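Long-range contacts in eukaryotic translation initiation factor 4 gamma 2 (Homo sapiens, PDB 4IUL), which probably acts in translation initiation as an eIF4G relative, interacting with the helicase eIF4A through its HEAT-repeat MIF4G domain: residues 18-23 and 51-55; 160-166 and 205-209; 173-177 and 218-222. One frame throughout, in Å; residues are numbered along the deposited sequence.

Interaction 1: 18-23 and 51-55. With SO4 (sulfate ion), chain D.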
loop_
_atom_site.group_PDB
_atom_site.type_symbol
_atom_site.label_atom_id
_atom_site.label_comp_id
_atom_site.label_asym_id
_atom_site.label_seq_id
_atom_site.Cartn_x
_atom_site.Cartn_y
_atom_site.Cartn_z
ATOM N N ARG A 18 23.573 -3.127 20.335
ATOM C CA ARG A 18 22.251 -3.387 20.915
ATOM C C ARG A 18 21.162 -3.046 19.897
ATOM O O ARG A 18 20.201 -3.796 19.727
ATOM C CB ARG A 18 22.039 -2.572 22.207
ATOM C CG ARG A 18 20.713 -2.914 22.953
ATOM C CD ARG A 18 20.552 -2.127 24.271
ATOM N NE ARG A 18 20.334 -0.701 24.033
ATOM C CZ ARG A 18 19.143 -0.135 23.841
ATOM N NH1 ARG A 18 18.031 -0.867 23.871
ATOM N NH2 ARG A 18 19.068 1.166 23.578
ATOM N N HIS A 19 21.321 -1.913 19.219
ATOM C CA HIS A 19 20.357 -1.489 18.208
ATOM C C HIS A 19 20.328 -2.492 17.056
ATOM O O HIS A 19 19.251 -2.871 16.588
ATOM C CB HIS A 19 20.719 -0.094 17.680
ATOM C CG HIS A 19 20.355 1.018 18.614
ATOM N ND1 HIS A 19 21.023 2.222 18.634
ATOM C CD2 HIS A 19 19.388 1.108 19.561
ATOM C CE1 HIS A 19 20.489 3.005 19.555
ATOM N NE2 HIS A 19 19.495 2.353 20.133
ATOM N N ASP A 20 21.503 -2.928 16.604
ATOM C CA ASP A 20 21.563 -3.883 15.505
ATOM C C ASP A 20 20.964 -5.251 15.842
ATOM O O ASP A 20 20.371 -5.892 14.975
ATOM C CB ASP A 20 23.005 -4.031 15.011
ATOM C CG ASP A 20 23.562 -2.723 14.445
ATOM O OD1 ASP A 20 22.757 -1.853 14.040
ATOM O OD2 ASP A 20 24.799 -2.564 14.398
ATOM N N ALA A 21 21.105 -5.701 17.090
ATOM C CA ALA A 21 20.534 -6.991 17.492
ATOM C C ALA A 21 18.999 -6.911 17.533
ATOM O O ALA A 21 18.310 -7.898 17.253
ATOM C CB ALA A 21 21.071 -7.423 18.861
ATOM N N ILE A 22 18.467 -5.739 17.876
ATOM C CA ILE A 22 17.018 -5.564 17.921
ATOM C C ILE A 22 16.440 -5.692 16.519
ATOM O O ILE A 22 15.418 -6.360 16.304
ATOM C CB ILE A 22 16.621 -4.184 18.489
ATOM C CG1 ILE A 22 16.962 -4.110 19.979
ATOM C CG2 ILE A 22 15.124 -3.951 18.295
ATOM C CD1 ILE A 22 16.651 -2.749 20.616
ATOM N N PHE A 23 17.106 -5.054 15.562
ATOM C CA PHE A 23 16.659 -5.096 14.182
ATOM C C PHE A 23 16.729 -6.513 13.615
ATOM O O PHE A 23 15.860 -6.902 12.829
ATOM C CB PHE A 23 17.478 -4.104 13.344
ATOM C CG PHE A 23 17.179 -2.660 13.663
ATOM C CD1 PHE A 23 18.193 -1.703 13.670
ATOM C CD2 PHE A 23 15.875 -2.257 13.966
ATOM C CE1 PHE A 23 17.923 -0.368 13.978
ATOM C CE2 PHE A 23 15.587 -0.923 14.275
ATOM C CZ PHE A 23 16.617 0.027 14.282
ATOM N N GLU A 51 10.776 1.593 21.612
ATOM C CA GLU A 51 11.689 2.271 22.522
ATOM C C GLU A 51 12.010 3.740 22.217
ATOM O O GLU A 51 12.025 4.562 23.120
ATOM C CB GLU A 51 12.990 1.474 22.583
ATOM C CG GLU A 51 13.987 1.969 23.603
ATOM C CD GLU A 51 15.338 1.297 23.453
ATOM O OE1 GLU A 51 15.390 0.048 23.418
ATOM O OE2 GLU A 51 16.346 2.021 23.367
ATOM N N SER A 52 12.282 4.068 20.953
ATOM C CA SER A 52 12.634 5.448 20.577
ATOM C C SER A 52 12.428 5.743 19.092
ATOM O O SER A 52 12.018 4.875 18.326
ATOM C CB SER A 52 14.099 5.726 20.923
ATOM O OG SER A 52 14.961 4.980 20.082
ATOM N N LYS A 53 12.737 6.969 18.684
ATOM C CA LYS A 53 12.581 7.352 17.288
ATOM C C LYS A 53 13.436 6.474 16.374
ATOM O O LYS A 53 12.957 5.958 15.361
ATOM C CB LYS A 53 12.950 8.836 17.084
ATOM C CG LYS A 53 12.803 9.304 15.629
ATOM C CD LYS A 53 12.617 10.825 15.487
ATOM C CE LYS A 53 13.898 11.598 15.765
ATOM N NZ LYS A 53 13.794 13.036 15.369
ATOM N N LEU A 54 14.701 6.315 16.741
ATOM C CA LEU A 54 15.649 5.516 15.969
ATOM C C LEU A 54 15.152 4.087 15.741
ATOM O O LEU A 54 15.214 3.571 14.628
ATOM C CB LEU A 54 17.006 5.505 16.680
ATOM C CG LEU A 54 18.144 4.747 15.992
ATOM C CD1 LEU A 54 19.483 5.380 16.378
ATOM C CD2 LEU A 54 18.089 3.261 16.372
ATOM N N ILE A 55 14.655 3.453 16.794
ATOM C CA ILE A 55 14.149 2.096 16.678
ATOM C C ILE A 55 12.891 2.068 15.811
ATOM O O ILE A 55 12.692 1.124 15.037
ATOM C CB ILE A 55 13.877 1.496 18.078
ATOM C CG1 ILE A 55 15.214 1.195 18.761
ATOM C CG2 ILE A 55 13.056 0.236 17.972
ATOM C CD1 ILE A 55 15.093 0.750 20.193
HETATM S S SO4 D . 13.374 12.915 11.630
HETATM O O1 SO4 D . 13.754 14.091 10.827
HETATM O O2 SO4 D . 12.316 13.291 12.585
HETATM O O3 SO4 D . 12.879 11.858 10.735
HETATM O O4 SO4 D . 14.550 12.426 12.373
HETATM O O HOH W 1 17.293 3.989 21.605
#
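Helix 13-31 passes the start of helix 53-69 with the backbones nearest at H19 and I55, their CA atoms 7.3 Å apart. The side chains of R18 and E51 come from opposite directions and meet end-on: NH1 of R18 bonds OE1 of E51 at 2.8 Å, and NH2 of R18 bonds OE2 of E51 at 2.9 Å. Both bonds are nearly straight, and the guanidinium and carboxylate planes lie 16° apart. R18 gets there by a bend at chi3 (69°), and its NH2 also pairs with E15. CD2 of L54 sits over the centre of the H19 ring, 3.8 Å from its centroid, a CH-pi contact. NE2 of H19 turns to a water that donates to E51 OE2 and also joins OG of S52, the N-cap. CD1 of I22 meets CD1 of I55 at 3.9 Å, while the F23 ring presents its edge to the carbonyl oxygens of L54 and I55. NZ of K53 donates to O2 and O4 of a sulfate, probably from the crystallisation liquor, that K57 and R110 also bind. The two-pronged salt bridge fixes the rotation of E51's carboxylate, and H19, if protonated, would probably add to the positive field around it.

Interaction 2: 160-166 and 205-209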
loop_
_atom_site.group_PDB
_atom_site.type_symbol
_atom_site.label_atom_id
_atom_site.label_comp_id
_atom_site.label_asym_id
_atom_site.label_seq_id
_atom_site.Cartn_x
_atom_site.Cartn_y
_atom_site.Cartn_z
ATOM N N GLY A 160 -3.291 0.263 -0.478
ATOM C CA GLY A 160 -4.732 0.176 -0.342
ATOM C C GLY A 160 -5.123 -0.281 1.058
ATOM O O GLY A 160 -5.992 0.328 1.695
ATOM N N GLU A 161 -4.476 -1.335 1.552
ATOM C CA GLU A 161 -4.786 -1.864 2.881
ATOM C C GLU A 161 -4.526 -0.885 4.025
ATOM O O GLU A 161 -5.210 -0.926 5.048
ATOM C CB GLU A 161 -4.017 -3.167 3.131
ATOM C CG GLU A 161 -4.552 -4.363 2.348
ATOM C CD GLU A 161 -5.997 -4.704 2.692
ATOM O OE1 GLU A 161 -6.868 -4.576 1.807
ATOM O OE2 GLU A 161 -6.268 -5.097 3.849
ATOM N N LEU A 162 -3.534 -0.016 3.861
ATOM C CA LEU A 162 -3.217 0.968 4.883
ATOM C C LEU A 162 -4.255 2.091 4.845
ATOM O O LEU A 162 -4.708 2.567 5.888
ATOM C CB LEU A 162 -1.814 1.538 4.655
ATOM C CG LEU A 162 -0.617 0.596 4.888
ATOM C CD1 LEU A 162 0.656 1.262 4.402
ATOM C CD2 LEU A 162 -0.504 0.244 6.369
ATOM N N GLY A 163 -4.625 2.512 3.639
ATOM C CA GLY A 163 -5.619 3.565 3.498
ATOM C C GLY A 163 -6.924 3.187 4.191
ATOM O O GLY A 163 -7.585 4.016 4.813
ATOM N N LYS A 164 -7.283 1.916 4.088
ATOM C CA LYS A 164 -8.496 1.401 4.703
ATOM C C LYS A 164 -8.524 1.641 6.220
ATOM O O LYS A 164 -9.591 1.763 6.810
ATOM C CB LYS A 164 -8.605 -0.094 4.387
ATOM C CG LYS A 164 -9.806 -0.824 4.954
ATOM C CD LYS A 164 -9.881 -2.223 4.336
ATOM C CE LYS A 164 -10.713 -3.185 5.173
ATOM N NZ LYS A 164 -10.011 -3.556 6.446
ATOM N N LEU A 165 -7.350 1.730 6.842
ATOM C CA LEU A 165 -7.248 1.945 8.288
ATOM C C LEU A 165 -6.826 3.379 8.614
ATOM O O LEU A 165 -6.445 3.682 9.747
ATOM C CB LEU A 165 -6.224 0.970 8.884
ATOM C CG LEU A 165 -6.469 -0.524 8.633
ATOM C CD1 LEU A 165 -5.241 -1.333 9.024
ATOM C CD2 LEU A 165 -7.674 -0.977 9.429
ATOM N N ASP A 166 -6.896 4.243 7.603
ATOM C CA ASP A 166 -6.533 5.654 7.705
ATOM C C ASP A 166 -5.064 5.887 8.071
ATOM O O ASP A 166 -4.730 6.868 8.735
ATOM C CB ASP A 166 -7.451 6.384 8.703
ATOM C CG ASP A 166 -7.604 7.882 8.376
ATOM O OD1 ASP A 166 -7.883 8.208 7.198
ATOM O OD2 ASP A 166 -7.456 8.733 9.287
ATOM N N THR A 205 -12.016 -1.130 -1.998
ATOM C CA THR A 205 -11.425 -0.925 -0.675
ATOM C C THR A 205 -11.437 0.532 -0.207
ATOM O O THR A 205 -11.811 0.827 0.929
ATOM C CB THR A 205 -9.947 -1.407 -0.646
ATOM O OG1 THR A 205 -9.865 -2.781 -1.055
ATOM C CG2 THR A 205 -9.374 -1.271 0.756
ATOM N N VAL A 206 -11.033 1.437 -1.091
ATOM C CA VAL A 206 -10.940 2.861 -0.772
ATOM C C VAL A 206 -11.947 3.781 -1.479
ATOM O O VAL A 206 -12.195 4.902 -1.029
ATOM C CB VAL A 206 -9.502 3.345 -1.076
ATOM C CG1 VAL A 206 -9.453 4.839 -1.234
ATOM C CG2 VAL A 206 -8.585 2.918 0.047
ATOM N N GLY A 207 -12.526 3.300 -2.574
ATOM C CA GLY A 207 -13.475 4.093 -3.340
ATOM C C GLY A 207 -14.470 4.956 -2.581
ATOM O O GLY A 207 -14.551 6.161 -2.826
ATOM N N PRO A 208 -15.250 4.375 -1.658
ATOM C CA PRO A 208 -16.240 5.129 -0.884
ATOM C C PRO A 208 -15.699 6.346 -0.115
ATOM O O PRO A 208 -16.318 7.407 -0.133
ATOM C CB PRO A 208 -16.831 4.068 0.047
ATOM C CG PRO A 208 -16.695 2.822 -0.745
ATOM C CD PRO A 208 -15.306 2.945 -1.322
ATOM N N ARG A 209 -14.550 6.207 0.546
ATOM C CA ARG A 209 -13.996 7.327 1.306
ATOM C C ARG A 209 -13.392 8.431 0.428
ATOM O O ARG A 209 -13.302 9.587 0.843
ATOM C CB ARG A 209 -12.933 6.842 2.307
ATOM C CG ARG A 209 -11.585 6.462 1.700
ATOM C CD ARG A 209 -10.442 6.694 2.702
ATOM N NE ARG A 209 -10.652 5.968 3.953
ATOM C CZ ARG A 209 -10.274 6.404 5.154
ATOM N NH1 ARG A 209 -9.658 7.573 5.282
ATOM N NH2 ARG A 209 -10.528 5.675 6.234
#
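R209 reaches from helix 193-210 across to the C-terminal end of helix 141-163, where its guanidinium meets G163 and D166. From CB the chain sets out with CG between the backbone N and the carbonyl carbon (chi1 75°), then bends at chi3, which carries the head over the last turn of the other helix. CB, CG and CD serve as the span. At NE the contact begins, 3.7 Å from the carbonyl oxygen of G163. That same oxygen lies over the centre of the guanidinium face, 3.6 Å from CZ of R209, and also approaches NH2. NH1 makes the salt bridge, bonding OD1 of D166 at 2.7 Å. This bond is bent, with an N-H...O angle of 141°: OD1 is met on its anti side, 30° out of the carboxylate plane. Only this one N-H...O bond links the two groups. The other carboxylate oxygen, OD2, has a long, weak ion pair with K103.

One turn back along helix 193-210 the contact becomes one of methyl groups against K164's aliphatic chain and the G160 carbonyl. CG2 of T205 packs against CD of K164 at 3.7 Å and lies 3.9 Å from the carbonyl oxygen of G160, while OG1 of T205 bonds the backbone oxygen of Q201 in its own helix. CG2 of V206 rests against the same G160 oxygen. The missing side chain of G163 leaves this methyl its place, and the CA atoms of K164 and V206 come within 6.2 Å.

D166, with positive phi, is the C-prime residue of a Schellman motif: its N bonds G163 O, and the N of L167 bonds L162 O. The arrangement is thus a Schellman-capped helix end packed against a later helix of the HEAT-repeat MIF4G domain, with the side chain of its C-prime residue held by R209.

Interaction 3: 173-177 and 218-222; sequences LHKCI and LMDQY
H174 of helix 170-181 meets Y222 of helix 216-227 through a hydrogen bond between ND1 of H174 and OH of Y222, 2.9 Å long. Both aromatic side chains have CG beside the backbone N, and the two cross at about a right angle. The rings meet rim to rim, their planes 33° apart. The bond runs near the plane of each ring. CG2 of I177 takes one face of the Y222 ring, over its centre and 3.7 Å from its centroid, in a CH-pi contact. I177 puts that methyl there by keeping CG2 opposite its backbone N while CG1 takes the place beside it. The carbonyl oxygen of L218, from Y222's own helix, lies on the other face, offset toward the rim. CD1 of L218 in turn covers one face of H174, its distance to that ring's centroid being 4.2 Å. M219, bent at chi2 and chi3, brings SD obliquely to CE1 of H174 at 4.1 Å. The axes run nearly parallel (22°) but 12.3 Å apart, a gap bridged by these long side chains. Near-parallel packing of helices 170-181 and 216-227, two apart in the chain, is consistent with the HEAT-repeat fold of the MIF4G domain.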
loop_
_atom_site.group_PDB
_atom_site.type_symbol
_atom_site.label_atom_id
_atom_site.label_comp_id
_atom_site.label_asym_id
_atom_site.label_seq_id
_atom_site.Cartn_x
_atom_site.Cartn_y
_atom_site.Cartn_z
ATOM N N LEU A 173 -3.199 7.608 -2.893
ATOM C CA LEU A 173 -4.186 6.673 -3.419
ATOM C C LEU A 173 -4.561 7.096 -4.844
ATOM O O LEU A 173 -4.606 6.263 -5.746
ATOM C CB LEU A 173 -5.424 6.638 -2.528
ATOM C CG LEU A 173 -5.265 5.931 -1.182
ATOM C CD1 LEU A 173 -6.494 6.191 -0.341
ATOM C CD2 LEU A 173 -5.060 4.433 -1.391
ATOM N N HIS A 174 -4.817 8.387 -5.054
ATOM C CA HIS A 174 -5.158 8.872 -6.397
ATOM C C HIS A 174 -3.977 8.622 -7.341
ATOM O O HIS A 174 -4.162 8.358 -8.528
ATOM C CB HIS A 174 -5.499 10.375 -6.376
ATOM C CG HIS A 174 -6.882 10.676 -5.885
ATOM N ND1 HIS A 174 -8.009 10.439 -6.643
ATOM C CD2 HIS A 174 -7.325 11.140 -4.691
ATOM C CE1 HIS A 174 -9.085 10.737 -5.936
ATOM N NE2 HIS A 174 -8.698 11.163 -4.746
ATOM N N LYS A 175 -2.764 8.697 -6.806
ATOM C CA LYS A 175 -1.567 8.483 -7.612
ATOM C C LYS A 175 -1.475 7.020 -8.060
ATOM O O LYS A 175 -0.970 6.729 -9.143
ATOM C CB LYS A 175 -0.322 8.881 -6.813
ATOM C CG LYS A 175 0.713 9.627 -7.625
ATOM C CD LYS A 175 1.697 10.365 -6.730
ATOM C CE LYS A 175 1.009 11.473 -5.956
ATOM N NZ LYS A 175 1.949 12.184 -5.041
ATOM N N CYS A 176 -1.960 6.105 -7.222
ATOM C CA CYS A 176 -1.961 4.691 -7.560
ATOM C C CYS A 176 -2.997 4.463 -8.670
ATOM O O CYS A 176 -2.715 3.816 -9.677
ATOM C CB CYS A 176 -2.325 3.839 -6.333
ATOM S SG CYS A 176 -1.030 3.701 -5.062
ATOM N N ILE A 177 -4.196 5.004 -8.476
ATOM C CA ILE A 177 -5.274 4.860 -9.445
ATOM C C ILE A 177 -4.875 5.398 -10.816
ATOM O O ILE A 177 -5.167 4.784 -11.837
ATOM C CB ILE A 177 -6.549 5.604 -8.981
ATOM C CG1 ILE A 177 -7.143 4.896 -7.760
ATOM C CG2 ILE A 177 -7.565 5.684 -10.133
ATOM C CD1 ILE A 177 -8.389 5.552 -7.215
ATOM N N LEU A 218 -12.700 14.430 -10.491
ATOM C CA LEU A 218 -11.678 13.403 -10.677
ATOM C C LEU A 218 -12.261 11.991 -10.778
ATOM O O LEU A 218 -11.930 11.238 -11.692
ATOM C CB LEU A 218 -10.692 13.432 -9.513
ATOM C CG LEU A 218 -9.330 14.088 -9.675
ATOM C CD1 LEU A 218 -8.564 13.897 -8.366
ATOM C CD2 LEU A 218 -8.568 13.451 -10.847
ATOM N N MET A 219 -13.117 11.631 -9.828
ATOM C CA MET A 219 -13.723 10.306 -9.821
ATOM C C MET A 219 -14.594 10.071 -11.052
ATOM O O MET A 219 -14.561 8.987 -11.641
ATOM C CB MET A 219 -14.548 10.106 -8.549
ATOM C CG MET A 219 -13.729 10.149 -7.258
ATOM S SD MET A 219 -12.555 8.794 -7.075
ATOM C CE MET A 219 -13.573 7.598 -6.251
ATOM N N ASP A 220 -15.378 11.076 -11.433
ATOM C CA ASP A 220 -16.232 10.965 -12.614
ATOM C C ASP A 220 -15.349 10.624 -13.803
ATOM O O ASP A 220 -15.692 9.777 -14.632
ATOM C CB ASP A 220 -16.956 12.283 -12.898
ATOM C CG ASP A 220 -18.270 12.400 -12.166
ATOM O OD1 ASP A 220 -18.625 11.483 -11.385
ATOM O OD2 ASP A 220 -18.955 13.422 -12.376
ATOM N N GLN A 221 -14.202 11.290 -13.866
ATOM C CA GLN A 221 -13.243 11.087 -14.940
ATOM C C GLN A 221 -12.718 9.641 -14.952
ATOM O O GLN A 221 -12.589 9.034 -16.018
ATOM C CB GLN A 221 -12.089 12.072 -14.769
ATOM C CG GLN A 221 -11.344 12.406 -16.039
ATOM C CD GLN A 221 -10.226 13.403 -15.793
ATOM O OE1 GLN A 221 -10.381 14.348 -15.008
ATOM N NE2 GLN A 221 -9.097 13.210 -16.470
ATOM N N TYR A 222 -12.424 9.094 -13.771
ATOM C CA TYR A 222 -11.918 7.725 -13.653
ATOM C C TYR A 222 -12.927 6.702 -14.176
ATOM O O TYR A 222 -12.589 5.827 -14.976
ATOM C CB TYR A 222 -11.632 7.370 -12.189
ATOM C CG TYR A 222 -10.503 8.112 -11.502
ATOM C CD1 TYR A 222 -10.519 8.284 -10.116
ATOM C CD2 TYR A 222 -9.411 8.617 -12.217
ATOM C CE1 TYR A 222 -9.489 8.938 -9.452
ATOM C CE2 TYR A 222 -8.365 9.274 -11.558
ATOM C CZ TYR A 222 -8.415 9.432 -10.171
ATOM O OH TYR A 222 -7.404 10.079 -9.496
#

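In the fold
Interactions 2 and 3 are neighbours, their centres about 13 Å apart, and they touch: CD1 of L173 packs on CG1 of V206, and CE of M219 approaches the G207 carbonyl. Their segments alternate along the chain, so the two contacts interlock helices 141-163, 170-181, 193-210 and 216-227. Interaction 1 lies apart, its centre about 38 Å from that of interaction 3 and on the opposite side of the chain's centre, joining helices 13-31 and 53-69. Interaction 3 is the buried one, relying on ring faces and one histidine-tyrosine hydrogen bond. Interactions 1 and 2 are partly buried, each combining apolar packing with an arginine-acid pair, two-pronged in the first and single in the second.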